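PDB 3IJ3: cytosol aminopeptidase from Coxiella burnetii, which probably acts as a manganese-dependent metalloaminopeptidase of the M17 family, removing residues from the N-termini of peptides. Local coordinates for residues L172-I177 with A278-G282; A202-E208 with L231-W237. All blocks are in the same frame, centred on the assembly; numbering follows the deposited sequence.

In the fold
Both contacts belong to the catalytic region of the M17 aminopeptidase, and contact 2 is nested within the chain segment between the two halves of contact 1. Contact 1 is buried near the middle of the subunit, where helices 157-178 and 275-289 pack together; contact 2 joins strands 203-208 and 231-237 farther out, about 21 Å from the chain centre. Their centres are about 17 Å apart and their nearest atoms about 5 Å. Helix 186-200 bridges them, touching Leu176 and Leu281 in one and Val204 and Leu235 in the other. The lithium ion bound by Lys250, Asp255, Asp273 and Glu334 lies about 13 Å from the side chain of Ile177.

Contact 1 (L172-I177 with A278-G282); sequences LIRDLI and AHALG
Leu172 opens the contact lightly, its CD2 lying 4.4 Å from Leu281 CD2. One residue on, Ile173 makes the largest contribution from this helix, and its beta-branched shape lets it reach three residues of the facing one. Its CG1 sits 3.5 Å from Ala278 O, a carbonyl already used by Gly282 N within the helix, while CD1 extends to Gly282 CA at 4.1 Å; with no side chain there, Gly282 gives the isoleucine tip access to the backbone. The other branch, CG2, stands opposite the backbone N (CG1 at chi1 -68°) and meets His279 CE1 at 3.9 Å, the two side chains crossing nearly at right angles. Leu176 CD1 touches both Ala278 CB and Leu281 CD2, the latter 3.9 Å away, again crossing its leucine partner almost perpendicularly. At Ile177, CG1 closes over Ala278 CB at 4.2 Å and CD1 comes to the edge of the His279 ring, near its plane. The Ala278 methyl thus faces Ile173, Leu176 and Ile177, and its small size suits a place where three larger side chains converge. The segment axes approach to 9.2 Å and run roughly antiparallel, at 154°. Helix 186-200 covers the leucine side, and Leu470 of helix 470-481 touches both Ile173 and His279. The one polar side chain that touches across the contact, His279, turns its nitrogens to Gly275 O and Met468 N, which fixes the ring's rotation. The chemistry is therefore that of a buried apolar helix interface: branched aliphatic groups pack against Ala278, Gly282 and Leu281, and the imidazole offers them carbon while its polar needs are met elsewhere.

Contact 2 (A202-E208 with L231-W237); sequences AKVKIIE and LLIDLKW. With SO4 (sulfate ion), chain G.
Ile206 and Val204 pack against Ile233 on the tight, apolar face of this antiparallel pair, where CD1 of Ile206 lies 3.9 Å from Ile233 CG1 and CG1 of Val204 is 4.1 Å from Ile233 CG2. Leu235 CD1 meets Val204 CG2, and Ala202 CB fits beside Leu235 and at the edge of the Trp237 ring. Branched residues suit this face, which lies under a helix and buries Ile233 and Leu235. Six backbone hydrogen bonds join the strands, including the nearly straight Ile207 N to Leu232 O bond (2.8 Å, 174°).

The face of Lys203, Lys205, Asp234 and Lys236 is polar, turning apolar at buried Ile207 and Leu232. Exposed Lys203 and Lys205 keep their amines at the solvent side while their methylenes lie along Lys236 and Asp234. Lys203 NZ binds sulfate O1 at 2.7 Å and Lys236 NZ binds O3 at 2.6 Å. Lys205 makes a long salt bridge with Asp234 (NZ to OD2 3.8 Å), but Arg297 is the carboxylate's stronger partner.

Strand 231-237 also pairs with strand 295-305, whose Arg295 hydrogen-bonds the sulfate; helix 186-200 covers Val204, Ile206, Ile233 and Leu235, and helix 275-289 meets Ala202 and Trp237 at the end.

Contact 1 (L172-I177 with A278-G282)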
ATOM      1  N   LEU A 172     -19.107  -4.000 -34.530  1.00  8.72           N
ATOM      2  CA  LEU A 172     -17.821  -3.409 -34.874  1.00  9.03           C
ATOM      3  C   LEU A 172     -17.170  -2.804 -33.621  1.00  9.21           C
ATOM      4  O   LEU A 172     -15.986  -3.017 -33.358  1.00  9.11           O
ATOM      5  CB  LEU A 172     -17.970  -2.344 -35.958  1.00  8.68           C
ATOM      6  CG  LEU A 172     -16.729  -1.537 -36.304  1.00  9.97           C
ATOM      7  CD1 LEU A 172     -15.628  -2.469 -36.855  1.00 11.02           C
ATOM      8  CD2 LEU A 172     -17.108  -0.450 -37.355  1.00 13.53           C
ATOM      9  N   ILE A 173     -17.945  -2.014 -32.867  1.00  7.36           N
ATOM     10  CA  ILE A 173     -17.449  -1.385 -31.635  1.00  7.88           C
ATOM     11  C   ILE A 173     -16.963  -2.442 -30.651  1.00  7.69           C
ATOM     12  O   ILE A 173     -15.855  -2.335 -30.099  1.00  6.92           O
ATOM     13  CB  ILE A 173     -18.536  -0.484 -31.000  1.00  7.11           C
ATOM     14  CG1 ILE A 173     -18.788   0.723 -31.898  1.00  7.62           C
ATOM     15  CG2 ILE A 173     -18.129   0.005 -29.598  1.00  7.66           C
ATOM     16  CD1 ILE A 173     -19.991   1.564 -31.514  1.00  7.88           C
ATOM     17  N   ARG A 174     -17.791  -3.466 -30.438  1.00  7.55           N
ATOM     18  CA  ARG A 174     -17.427  -4.558 -29.541  1.00  8.10           C
ATOM     19  C   ARG A 174     -16.166  -5.249 -30.006  1.00  7.98           C
ATOM     20  O   ARG A 174     -15.286  -5.518 -29.196  1.00  7.51           O
ATOM     21  CB  ARG A 174     -18.572  -5.558 -29.408  1.00  8.54           C
ATOM     22  CG  ARG A 174     -19.757  -5.037 -28.598  1.00  7.36           C
ATOM     23  CD  ARG A 174     -20.891  -6.037 -28.652  1.00  9.91           C
ATOM     24  NE  ARG A 174     -21.993  -5.694 -27.756  1.00  9.04           N
ATOM     25  CZ  ARG A 174     -23.050  -6.475 -27.544  1.00  9.55           C
ATOM     26  NH1 ARG A 174     -23.184  -7.612 -28.212  1.00 10.64           N
ATOM     27  NH2 ARG A 174     -24.004  -6.099 -26.696  1.00 10.73           N
ATOM     28  N   ASP A 175     -16.070  -5.528 -31.312  1.00  8.27           N
ATOM     29  CA  ASP A 175     -14.896  -6.208 -31.881  1.00  8.19           C
ATOM     30  C   ASP A 175     -13.611  -5.396 -31.695  1.00  7.52           C
ATOM     31  O   ASP A 175     -12.584  -5.947 -31.275  1.00  7.53           O
ATOM     32  CB  ASP A 175     -15.071  -6.524 -33.390  1.00  8.31           C
ATOM     33  CG  ASP A 175     -16.031  -7.692 -33.678  1.00 11.42           C
ATOM     34  OD1 ASP A 175     -16.395  -8.464 -32.769  1.00 11.02           O
ATOM     35  OD2 ASP A 175     -16.391  -7.857 -34.874  1.00 12.00           O
ATOM     36  N   LEU A 176     -13.660  -4.092 -31.991  1.00  6.79           N
ATOM     37  CA  LEU A 176     -12.477  -3.257 -31.862  1.00  7.49           C
ATOM     38  C   LEU A 176     -11.998  -3.205 -30.405  1.00  6.65           C
ATOM     39  O   LEU A 176     -10.814  -3.323 -30.128  1.00  7.76           O
ATOM     40  CB  LEU A 176     -12.750  -1.846 -32.395  1.00  7.23           C
ATOM     41  CG  LEU A 176     -12.981  -1.762 -33.909  1.00  9.24           C
ATOM     42  CD1 LEU A 176     -13.437  -0.311 -34.310  1.00  8.90           C
ATOM     43  CD2 LEU A 176     -11.729  -2.181 -34.694  1.00 11.98           C
ATOM     44  N   ILE A 177     -12.929  -3.012 -29.475  1.00  5.91           N
ATOM     45  CA  ILE A 177     -12.579  -2.959 -28.046  1.00  6.37           C
ATOM     46  C   ILE A 177     -12.042  -4.309 -27.562  1.00  7.28           C
ATOM     47  O   ILE A 177     -11.019  -4.369 -26.871  1.00  7.46           O
ATOM     48  CB  ILE A 177     -13.773  -2.492 -27.195  1.00  5.96           C
ATOM     49  CG1 ILE A 177     -14.086  -1.032 -27.510  1.00  8.11           C
ATOM     50  CG2 ILE A 177     -13.481  -2.652 -25.653  1.00  7.57           C
ATOM     51  CD1 ILE A 177     -15.431  -0.560 -26.987  1.00  7.35           C
ATOM     52  N   ALA A 278     -13.481   3.870 -30.987  1.00 14.69           N
ATOM     53  CA  ALA A 278     -14.448   2.894 -31.555  1.00 13.99           C
ATOM     54  C   ALA A 278     -15.849   3.498 -31.620  1.00 13.89           C
ATOM     55  O   ALA A 278     -16.580   3.319 -32.619  1.00 14.47           O
ATOM     56  CB  ALA A 278     -14.435   1.594 -30.771  1.00 13.90           C
ATOM     57  N   HIS A 279     -16.238   4.198 -30.557  1.00 14.69           N
ATOM     58  CA  HIS A 279     -17.551   4.869 -30.509  1.00 14.77           C
ATOM     59  C   HIS A 279     -17.679   5.942 -31.569  1.00 14.89           C
ATOM     60  O   HIS A 279     -18.718   6.041 -32.246  1.00 14.09           O
ATOM     61  CB  HIS A 279     -17.809   5.470 -29.123  1.00 15.22           C
ATOM     62  CG  HIS A 279     -18.307   4.475 -28.136  1.00 14.83           C
ATOM     63  ND1 HIS A 279     -17.527   3.434 -27.654  1.00 15.01           N
ATOM     64  CD2 HIS A 279     -19.520   4.336 -27.565  1.00 19.01           C
ATOM     65  CE1 HIS A 279     -18.250   2.710 -26.819  1.00 15.31           C
ATOM     66  NE2 HIS A 279     -19.461   3.232 -26.752  1.00 16.86           N
ATOM     67  N   ALA A 280     -16.649   6.784 -31.691  1.00 14.57           N
ATOM     68  CA  ALA A 280     -16.679   7.853 -32.687  1.00 15.33           C
ATOM     69  C   ALA A 280     -16.757   7.245 -34.101  1.00 14.96           C
ATOM     70  O   ALA A 280     -17.531   7.712 -34.943  1.00 15.55           O
ATOM     71  CB  ALA A 280     -15.458   8.774 -32.528  1.00 13.85           C
ATOM     72  N   LEU A 281     -15.985   6.177 -34.354  1.00 15.48           N
ATOM     73  CA  LEU A 281     -16.049   5.498 -35.650  1.00 14.93           C
ATOM     74  C   LEU A 281     -17.438   4.881 -35.879  1.00 13.59           C
ATOM     75  O   LEU A 281     -18.004   4.982 -36.971  1.00 14.39           O
ATOM     76  CB  LEU A 281     -14.966   4.407 -35.741  1.00 15.33           C
ATOM     77  CG  LEU A 281     -14.988   3.562 -37.010  1.00 14.90           C
ATOM     78  CD1 LEU A 281     -14.879   4.442 -38.293  1.00 15.46           C
ATOM     79  CD2 LEU A 281     -13.883   2.488 -36.970  1.00 16.37           C
ATOM     80  N   GLY A 282     -18.014   4.268 -34.841  1.00 14.15           N
ATOM     81  CA  GLY A 282     -19.344   3.643 -34.979  1.00 13.82           C
ATOM     82  C   GLY A 282     -20.434   4.667 -35.266  1.00 13.88           C
ATOM     83  O   GLY A 282     -21.274   4.457 -36.161  1.00 15.31           O
TER

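Contact 2 (A202-E208 with L231-W237)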
ATOM      1  N   ALA A 202     -15.827   7.637 -48.328  1.00 20.44           N
ATOM      2  CA  ALA A 202     -15.379   8.744 -47.466  1.00 19.40           C
ATOM      3  C   ALA A 202     -13.873   8.857 -47.704  1.00 19.84           C
ATOM      4  O   ALA A 202     -13.259   7.895 -48.183  1.00 22.38           O
ATOM      5  CB  ALA A 202     -15.641   8.458 -46.001  1.00 17.48           C
ATOM      6  N   LYS A 203     -13.289  10.025 -47.437  1.00 19.02           N
ATOM      7  CA  LYS A 203     -11.858  10.238 -47.625  1.00 18.83           C
ATOM      8  C   LYS A 203     -11.169  10.121 -46.264  1.00 17.74           C
ATOM      9  O   LYS A 203     -11.736  10.534 -45.251  1.00 17.60           O
ATOM     10  CB  LYS A 203     -11.550  11.632 -48.257  1.00 20.46           C
ATOM     11  CG  LYS A 203     -11.815  12.824 -47.335  1.00 27.98           C
ATOM     12  CD  LYS A 203     -11.065  14.184 -47.672  1.00 34.52           C
ATOM     13  CE  LYS A 203     -11.782  15.111 -48.589  1.00 38.44           C
ATOM     14  NZ  LYS A 203     -11.058  16.432 -48.623  1.00 40.58           N
ATOM     15  N   VAL A 204      -9.985   9.534 -46.245  1.00 15.99           N
ATOM     16  CA  VAL A 204      -9.218   9.380 -45.017  1.00 16.57           C
ATOM     17  C   VAL A 204      -7.782   9.830 -45.224  1.00 16.92           C
ATOM     18  O   VAL A 204      -7.115   9.429 -46.198  1.00 17.53           O
ATOM     19  CB  VAL A 204      -9.193   7.918 -44.531  1.00 17.48           C
ATOM     20  CG1 VAL A 204      -8.426   7.804 -43.195  1.00 19.08           C
ATOM     21  CG2 VAL A 204     -10.612   7.375 -44.375  1.00 19.62           C
ATOM     22  N   LYS A 205      -7.314  10.651 -44.289  1.00 16.37           N
ATOM     23  CA  LYS A 205      -5.961  11.153 -44.244  1.00 16.86           C
ATOM     24  C   LYS A 205      -5.360  10.616 -42.938  1.00 16.10           C
ATOM     25  O   LYS A 205      -6.016  10.658 -41.916  1.00 15.26           O
ATOM     26  CB  LYS A 205      -5.999  12.707 -44.205  1.00 17.40           C
ATOM     27  CG  LYS A 205      -4.689  13.361 -43.885  1.00 25.96           C
ATOM     28  CD  LYS A 205      -4.723  14.867 -44.116  1.00 29.67           C
ATOM     29  CE  LYS A 205      -5.635  15.609 -43.202  1.00 32.11           C
ATOM     30  NZ  LYS A 205      -5.483  17.073 -43.463  1.00 35.30           N
ATOM     31  N   ILE A 206      -4.130  10.118 -42.992  1.00 14.94           N
ATOM     32  CA  ILE A 206      -3.412   9.646 -41.810  1.00 14.21           C
ATOM     33  C   ILE A 206      -2.206  10.557 -41.629  1.00 14.90           C
ATOM     34  O   ILE A 206      -1.367  10.677 -42.541  1.00 15.53           O
ATOM     35  CB  ILE A 206      -2.915   8.214 -41.988  1.00 14.30           C
ATOM     36  CG1 ILE A 206      -4.065   7.268 -42.360  1.00 17.51           C
ATOM     37  CG2 ILE A 206      -2.157   7.739 -40.730  1.00 16.01           C
ATOM     38  CD1 ILE A 206      -5.160   7.173 -41.340  1.00 18.89           C
ATOM     39  N   ILE A 207      -2.154  11.217 -40.474  0.60 14.78           N
ATOM     40  CA  ILE A 207      -1.062  12.108 -40.131  0.60 15.03           C
ATOM     41  C   ILE A 207      -0.124  11.298 -39.224  0.60 15.82           C
ATOM     42  O   ILE A 207      -0.516  10.836 -38.156  0.60 15.68           O
ATOM     43  CB  ILE A 207      -1.541  13.401 -39.451  0.60 14.79           C
ATOM     44  CG1 ILE A 207      -2.552  14.119 -40.362  0.60 17.99           C
ATOM     45  CG2 ILE A 207      -0.324  14.321 -39.114  0.60 14.44           C
ATOM     46  CD1 ILE A 207      -3.037  15.483 -39.814  0.60 22.36           C
ATOM     47  N   GLU A 208       1.115  11.103 -39.691  0.50 17.40           N
ATOM     48  CA  GLU A 208       2.147  10.286 -38.985  0.50 18.16           C
ATOM     49  C   GLU A 208       3.511  10.955 -38.829  0.50 19.32           C
ATOM     50  O   GLU A 208       3.733  12.076 -39.286  0.50 17.66           O
ATOM     51  CB  GLU A 208       2.453   9.025 -39.821  0.50 20.24           C
ATOM     52  CG  GLU A 208       1.299   8.102 -40.152  0.50 20.38           C
ATOM     53  CD  GLU A 208       1.720   6.984 -41.112  0.50 25.28           C
ATOM     54  OE1 GLU A 208       2.779   6.325 -40.892  0.50 23.31           O
ATOM     55  OE2 GLU A 208       0.983   6.752 -42.089  0.50 22.26           O
ATOM     56  N   LEU A 231      -0.260   8.298 -34.456  1.00 16.74           N
ATOM     57  CA  LEU A 231      -0.815   8.910 -35.665  1.00 16.31           C
ATOM     58  C   LEU A 231      -2.146   9.573 -35.376  1.00 15.83           C
ATOM     59  O   LEU A 231      -2.710   9.408 -34.292  1.00 16.42           O
ATOM     60  CB  LEU A 231      -0.913   7.868 -36.764  1.00 17.48           C
ATOM     61  CG  LEU A 231      -1.705   6.601 -36.494  1.00 16.68           C
ATOM     62  CD1 LEU A 231      -3.161   6.906 -36.795  1.00 19.74           C
ATOM     63  CD2 LEU A 231      -1.289   5.403 -37.321  1.00 18.18           C
ATOM     64  N   LEU A 232      -2.601  10.374 -36.332  1.00 15.24           N
ATOM     65  CA  LEU A 232      -3.903  11.003 -36.268  1.00 14.14           C
ATOM     66  C   LEU A 232      -4.670  10.576 -37.505  1.00 14.19           C
ATOM     67  O   LEU A 232      -4.173  10.685 -38.628  1.00 16.01           O
ATOM     68  CB  LEU A 232      -3.801  12.526 -36.218  1.00 15.92           C
ATOM     69  CG  LEU A 232      -5.116  13.305 -36.286  1.00 16.26           C
ATOM     70  CD1 LEU A 232      -6.007  13.042 -35.057  1.00 15.86           C
ATOM     71  CD2 LEU A 232      -4.827  14.776 -36.439  1.00 19.39           C
ATOM     72  N   ILE A 233      -5.851  10.025 -37.284  1.00 13.55           N
ATOM     73  CA  ILE A 233      -6.761   9.609 -38.365  1.00 14.39           C
ATOM     74  C   ILE A 233      -7.781  10.742 -38.568  1.00 15.09           C
ATOM     75  O   ILE A 233      -8.411  11.161 -37.604  1.00 16.34           O
ATOM     76  CB  ILE A 233      -7.513   8.328 -37.958  1.00 14.10           C
ATOM     77  CG1 ILE A 233      -6.526   7.215 -37.644  1.00 14.66           C
ATOM     78  CG2 ILE A 233      -8.508   7.877 -39.071  1.00 14.88           C
ATOM     79  CD1 ILE A 233      -7.112   6.125 -36.736  1.00 16.42           C
ATOM     80  N   ASP A 234      -7.992  11.160 -39.823  1.00 15.19           N
ATOM     81  CA  ASP A 234      -8.890  12.275 -40.182  1.00 15.04           C
ATOM     82  C   ASP A 234      -9.745  11.857 -41.372  1.00 15.45           C
ATOM     83  O   ASP A 234      -9.245  11.765 -42.491  1.00 17.39           O
ATOM     84  CB  ASP A 234      -8.020  13.498 -40.508  1.00 16.17           C
ATOM     85  CG  ASP A 234      -8.815  14.803 -40.744  1.00 19.36           C
ATOM     86  OD1 ASP A 234     -10.049  14.803 -40.700  1.00 22.31           O
ATOM     87  OD2 ASP A 234      -8.149  15.866 -40.965  1.00 22.13           O
ATOM     88  N   LEU A 235     -11.001  11.520 -41.103  1.00 14.52           N
ATOM     89  CA  LEU A 235     -11.954  11.095 -42.127  1.00 14.16           C
ATOM     90  C   LEU A 235     -12.976  12.175 -42.412  1.00 14.65           C
ATOM     91  O   LEU A 235     -13.449  12.856 -41.482  1.00 15.62           O
ATOM     92  CB  LEU A 235     -12.662   9.794 -41.696  1.00 14.73           C
ATOM     93  CG  LEU A 235     -13.857   9.256 -42.526  1.00 14.77           C
ATOM     94  CD1 LEU A 235     -14.089   7.761 -42.282  1.00 16.74           C
ATOM     95  CD2 LEU A 235     -15.160  10.036 -42.220  1.00 14.64           C
ATOM     96  N   LYS A 236     -13.334  12.336 -43.694  1.00 15.05           N
ATOM     97  CA  LYS A 236     -14.363  13.287 -44.097  1.00 14.81           C
ATOM     98  C   LYS A 236     -15.355  12.646 -45.063  1.00 15.61           C
ATOM     99  O   LYS A 236     -14.988  11.834 -45.905  1.00 15.29           O
ATOM    100  CB  LYS A 236     -13.786  14.558 -44.727  1.00 16.72           C
ATOM    101  CG  LYS A 236     -13.083  15.436 -43.720  1.00 21.61           C
ATOM    102  CD  LYS A 236     -12.571  16.744 -44.296  1.00 28.78           C
ATOM    103  CE  LYS A 236     -12.180  17.689 -43.148  1.00 31.93           C
ATOM    104  NZ  LYS A 236     -11.727  19.034 -43.619  1.00 34.99           N
ATOM    105  N   TRP A 237     -16.608  13.057 -44.935  1.00 16.05           N
ATOM    106  CA  TRP A 237     -17.691  12.564 -45.786  1.00 14.99           C
ATOM    107  C   TRP A 237     -18.820  13.560 -45.852  1.00 15.81           C
ATOM    108  O   TRP A 237     -19.058  14.301 -44.914  1.00 16.09           O
ATOM    109  CB  TRP A 237     -18.231  11.244 -45.201  1.00 14.97           C
ATOM    110  CG  TRP A 237     -19.483  10.683 -45.808  1.00 15.75           C
ATOM    111  CD1 TRP A 237     -19.554   9.718 -46.746  1.00 18.48           C
ATOM    112  CD2 TRP A 237     -20.843  11.032 -45.481  1.00 15.20           C
ATOM    113  NE1 TRP A 237     -20.869   9.438 -47.052  1.00 18.14           N
ATOM    114  CE2 TRP A 237     -21.680  10.221 -46.275  1.00 17.93           C
ATOM    115  CE3 TRP A 237     -21.430  11.927 -44.578  1.00 15.49           C
ATOM    116  CZ2 TRP A 237     -23.084  10.298 -46.216  1.00 21.61           C
ATOM    117  CZ3 TRP A 237     -22.814  12.014 -44.523  1.00 18.20           C
ATOM    118  CH2 TRP A 237     -23.629  11.198 -45.331  1.00 21.08           C
TER
HETATM  119  S   SO4 G 464     -12.258  20.020 -46.810  0.50 42.94           S
HETATM  120  O1  SO4 G 464     -11.746  18.757 -47.332  0.50 42.39           O
HETATM  121  O2  SO4 G 464     -13.028  20.702 -47.847  0.50 45.78           O
HETATM  122  O3  SO4 G 464     -13.130  19.760 -45.679  0.50 39.74           O
HETATM  123  O4  SO4 G 464     -11.157  20.883 -46.399  0.50 43.87           O
HETATM  124  O   HOH W   1      -5.893  17.149 -40.116  1.00 34.14           O